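Local coordinates for 3-oxo-tetronate kinase (Cupriavidus necator, PDB 5DMH), which catalyses the ATP-dependent phosphorylation of 3-oxo-tetronate to 3-oxo-tetronate 4-phosphate, at residues Asp236-Ala247 against Gly257-Arg268. Residues are numbered along the deposited sequence; the frame is centred on the assembly and turned at random.
Sequences DADLFTLGEACA and GIALGLPENFRR
One face of the Phe240 ring carries Leu260, whose CB makes a CH-pi contact 4.2 Å from the ring centroid, while Gly261 CA approaches the ring obliquely. The Arg268 guanidinium offers an edge to Glu244: NH1 lies 3.1 Å from OE1 in a salt bridge, the carboxylate and guanidinium planes 85° apart. Asn265 ND2 donates a hydrogen bond to Gly243 O (2.9 Å), almost straight at hydrogen (170°) and in the amide's own plane, but above the plane of the accepting carbonyl; Ala247 CB lies over one face of the amide. With CG of Asn265 anti to its carbonyl carbon (chi1 -70°), the amide reaches the C-terminal end of helix 236-245. Gly243 and Gly261 bring the backbones together, and a water there donates to Leu239 O and Ile258 O and accepts from Gly261 N. Leu239, Leu242 and Ile258 pack against strand 144-147, Ile258 CD1 meeting Leu242 CB at 3.7 Å; Leu260 lies toward helix 41-53. The contact thus joins helix 236-245 to the 257-261 segment and helix 262-268 within the sugar-binding domain. Its chemistry is graded: apolar inside, water-bridged between backbones, ionic toward solvent, where Arg267 NE and NH2 grip Glu264, Arg268 joins it more loosely, and two carboxylates and two guanidiniums probably offset one another's charge.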
# COMPACT_ATOMS: atom_id res chain seq x y z
N ASP A 236 14.53 -12.92 -1.45
CA ASP A 236 14.93 -11.59 -1.90
C ASP A 236 15.86 -11.71 -3.10
O ASP A 236 15.83 -10.87 -4.01
CB ASP A 236 15.59 -10.79 -0.79
CG ASP A 236 14.60 -10.22 0.23
OD1 ASP A 236 13.38 -10.25 0.00
OD2 ASP A 236 15.08 -9.76 1.27
N ALA A 237 16.70 -12.75 -3.13
CA ALA A 237 17.56 -12.95 -4.28
C ALA A 237 16.75 -13.05 -5.58
O ALA A 237 17.13 -12.48 -6.60
CB ALA A 237 18.45 -14.17 -4.10
N ASP A 238 15.61 -13.76 -5.54
CA ASP A 238 14.77 -13.86 -6.72
C ASP A 238 14.23 -12.49 -7.09
O ASP A 238 14.14 -12.17 -8.26
CB ASP A 238 13.60 -14.84 -6.51
CG ASP A 238 14.01 -16.28 -6.61
OD1 ASP A 238 15.19 -16.60 -6.99
OD2 ASP A 238 13.14 -17.14 -6.34
N LEU A 239 13.90 -11.66 -6.10
CA LEU A 239 13.37 -10.33 -6.38
C LEU A 239 14.40 -9.45 -7.10
O LEU A 239 14.08 -8.70 -8.04
CB LEU A 239 12.85 -9.68 -5.10
CG LEU A 239 11.52 -10.24 -4.56
CD1 LEU A 239 11.23 -9.65 -3.21
CD2 LEU A 239 10.37 -10.00 -5.52
N PHE A 240 15.67 -9.54 -6.68
CA PHE A 240 16.71 -8.78 -7.33
C PHE A 240 16.93 -9.30 -8.75
O PHE A 240 17.16 -8.52 -9.68
CB PHE A 240 18.02 -8.80 -6.55
CG PHE A 240 18.03 -7.86 -5.37
CD1 PHE A 240 18.33 -6.52 -5.53
CD2 PHE A 240 17.76 -8.33 -4.10
CE1 PHE A 240 18.35 -5.65 -4.45
CE2 PHE A 240 17.79 -7.47 -3.01
CZ PHE A 240 18.08 -6.13 -3.19
N THR A 241 16.85 -10.62 -8.92
CA THR A 241 16.97 -11.22 -10.25
C THR A 241 15.86 -10.71 -11.20
O THR A 241 16.13 -10.37 -12.36
CB THR A 241 16.89 -12.76 -10.16
OG1 THR A 241 18.04 -13.23 -9.45
CG2 THR A 241 16.82 -13.41 -11.55
N LEU A 242 14.63 -10.67 -10.71
CA LEU A 242 13.51 -10.20 -11.50
C LEU A 242 13.68 -8.72 -11.88
O LEU A 242 13.49 -8.34 -13.03
CB LEU A 242 12.20 -10.44 -10.73
CG LEU A 242 11.69 -11.90 -10.67
CD1 LEU A 242 10.66 -12.06 -9.55
CD2 LEU A 242 11.11 -12.32 -12.00
N GLY A 243 14.05 -7.89 -10.91
CA GLY A 243 14.31 -6.48 -11.16
C GLY A 243 15.33 -6.25 -12.27
O GLY A 243 15.10 -5.48 -13.21
N GLU A 244 16.46 -6.94 -12.18
CA GLU A 244 17.47 -6.85 -13.22
C GLU A 244 16.94 -7.37 -14.56
O GLU A 244 17.16 -6.74 -15.58
CB GLU A 244 18.74 -7.60 -12.80
CG GLU A 244 19.86 -7.43 -13.81
CD GLU A 244 21.14 -8.17 -13.44
OE1 GLU A 244 21.29 -8.64 -12.29
OE2 GLU A 244 22.00 -8.28 -14.33
N ALA A 245 16.25 -8.51 -14.58
CA ALA A 245 15.71 -9.06 -15.83
C ALA A 245 14.71 -8.13 -16.50
O ALA A 245 14.58 -8.12 -17.74
CB ALA A 245 15.09 -10.39 -15.59
N CYS A 246 14.02 -7.34 -15.69
CA CYS A 246 13.01 -6.40 -16.18
C CYS A 246 13.51 -4.97 -16.38
O CYS A 246 12.71 -4.07 -16.51
CB CYS A 246 11.81 -6.39 -15.22
SG CYS A 246 10.90 -7.95 -15.13
N ALA A 247 14.83 -4.78 -16.45
CA ALA A 247 15.39 -3.45 -16.63
C ALA A 247 14.82 -2.77 -17.87
O ALA A 247 14.73 -1.55 -17.92
CB ALA A 247 16.91 -3.54 -16.74
N GLY A 257 8.34 -5.42 -2.85
CA GLY A 257 9.53 -6.25 -3.03
C GLY A 257 10.07 -6.21 -4.44
O GLY A 257 11.29 -6.27 -4.66
N ILE A 258 9.17 -6.15 -5.42
CA ILE A 258 9.63 -6.18 -6.81
C ILE A 258 10.45 -4.93 -7.17
O ILE A 258 11.16 -4.91 -8.18
CB ILE A 258 8.47 -6.39 -7.78
CG1 ILE A 258 8.98 -6.79 -9.17
CG2 ILE A 258 7.61 -5.13 -7.94
CD1 ILE A 258 9.87 -8.05 -9.18
N ALA A 259 10.36 -3.89 -6.34
CA ALA A 259 11.12 -2.65 -6.56
C ALA A 259 12.53 -2.70 -6.02
O ALA A 259 13.35 -1.81 -6.32
CB ALA A 259 10.40 -1.45 -5.96
N LEU A 260 12.82 -3.72 -5.20
CA LEU A 260 14.12 -3.81 -4.52
C LEU A 260 15.31 -3.52 -5.44
O LEU A 260 16.24 -2.79 -5.07
CB LEU A 260 14.28 -5.21 -3.91
CG LEU A 260 13.53 -5.41 -2.60
CD1 LEU A 260 13.61 -6.87 -2.19
CD2 LEU A 260 14.10 -4.54 -1.49
N GLY A 261 15.29 -4.13 -6.62
CA GLY A 261 16.41 -4.07 -7.53
C GLY A 261 16.36 -2.97 -8.58
O GLY A 261 17.25 -2.90 -9.44
N LEU A 262 15.32 -2.13 -8.56
CA LEU A 262 15.17 -1.15 -9.65
C LEU A 262 16.19 -0.02 -9.55
O LEU A 262 16.76 0.40 -10.56
CB LEU A 262 13.73 -0.64 -9.72
CG LEU A 262 12.71 -1.77 -9.95
CD1 LEU A 262 11.29 -1.22 -10.00
CD2 LEU A 262 13.03 -2.58 -11.20
N PRO A 263 16.47 0.47 -8.34
CA PRO A 263 17.52 1.50 -8.25
C PRO A 263 18.86 1.03 -8.79
O PRO A 263 19.56 1.78 -9.46
CB PRO A 263 17.60 1.77 -6.74
CG PRO A 263 16.24 1.49 -6.26
CD PRO A 263 15.79 0.28 -7.04
N GLU A 264 19.22 -0.21 -8.52
CA GLU A 264 20.48 -0.72 -9.03
C GLU A 264 20.52 -0.72 -10.56
O GLU A 264 21.56 -0.43 -11.15
CB GLU A 264 20.77 -2.11 -8.47
CG GLU A 264 22.11 -2.65 -8.84
CD GLU A 264 23.26 -1.89 -8.20
OE1 GLU A 264 23.03 -1.22 -7.17
OE2 GLU A 264 24.39 -1.95 -8.73
N ASN A 265 19.41 -1.05 -11.22
CA ASN A 265 19.36 -0.92 -12.68
C ASN A 265 19.77 0.47 -13.15
O ASN A 265 20.55 0.61 -14.08
CB ASN A 265 17.96 -1.19 -13.22
CG ASN A 265 17.56 -2.64 -13.10
OD1 ASN A 265 18.40 -3.57 -13.10
ND2 ASN A 265 16.24 -2.86 -13.05
N PHE A 266 19.23 1.51 -12.52
CA PHE A 266 19.53 2.87 -12.97
C PHE A 266 20.98 3.25 -12.66
O PHE A 266 21.62 3.94 -13.44
CB PHE A 266 18.54 3.88 -12.36
CG PHE A 266 17.12 3.65 -12.80
CD1 PHE A 266 16.76 3.85 -14.12
CD2 PHE A 266 16.16 3.24 -11.90
CE1 PHE A 266 15.45 3.63 -14.53
CE2 PHE A 266 14.83 3.00 -12.32
CZ PHE A 266 14.49 3.20 -13.63
N ARG A 267 21.49 2.79 -11.53
CA ARG A 267 22.89 3.02 -11.20
C ARG A 267 23.80 2.39 -12.24
O ARG A 267 24.74 3.02 -12.74
CB ARG A 267 23.19 2.46 -9.80
CG ARG A 267 22.77 3.37 -8.67
CD ARG A 267 23.40 2.96 -7.36
NE ARG A 267 22.85 1.69 -6.86
CZ ARG A 267 21.76 1.57 -6.11
NH1 ARG A 267 21.07 2.65 -5.72
NH2 ARG A 267 21.36 0.37 -5.72
N ARG A 268 23.52 1.14 -12.57
CA ARG A 268 24.31 0.41 -13.57
C ARG A 268 24.29 1.10 -14.93
O ARG A 268 25.27 1.05 -15.68
CB ARG A 268 23.75 -0.99 -13.72
CG ARG A 268 24.74 -2.05 -13.36
CD ARG A 268 24.38 -2.70 -12.08
NE ARG A 268 23.71 -3.97 -12.31
CZ ARG A 268 23.68 -4.97 -11.43
NH1 ARG A 268 23.05 -6.09 -11.73
NH2 ARG A 268 24.29 -4.84 -10.25
O HOH W 1 13.64 -5.97 -8.03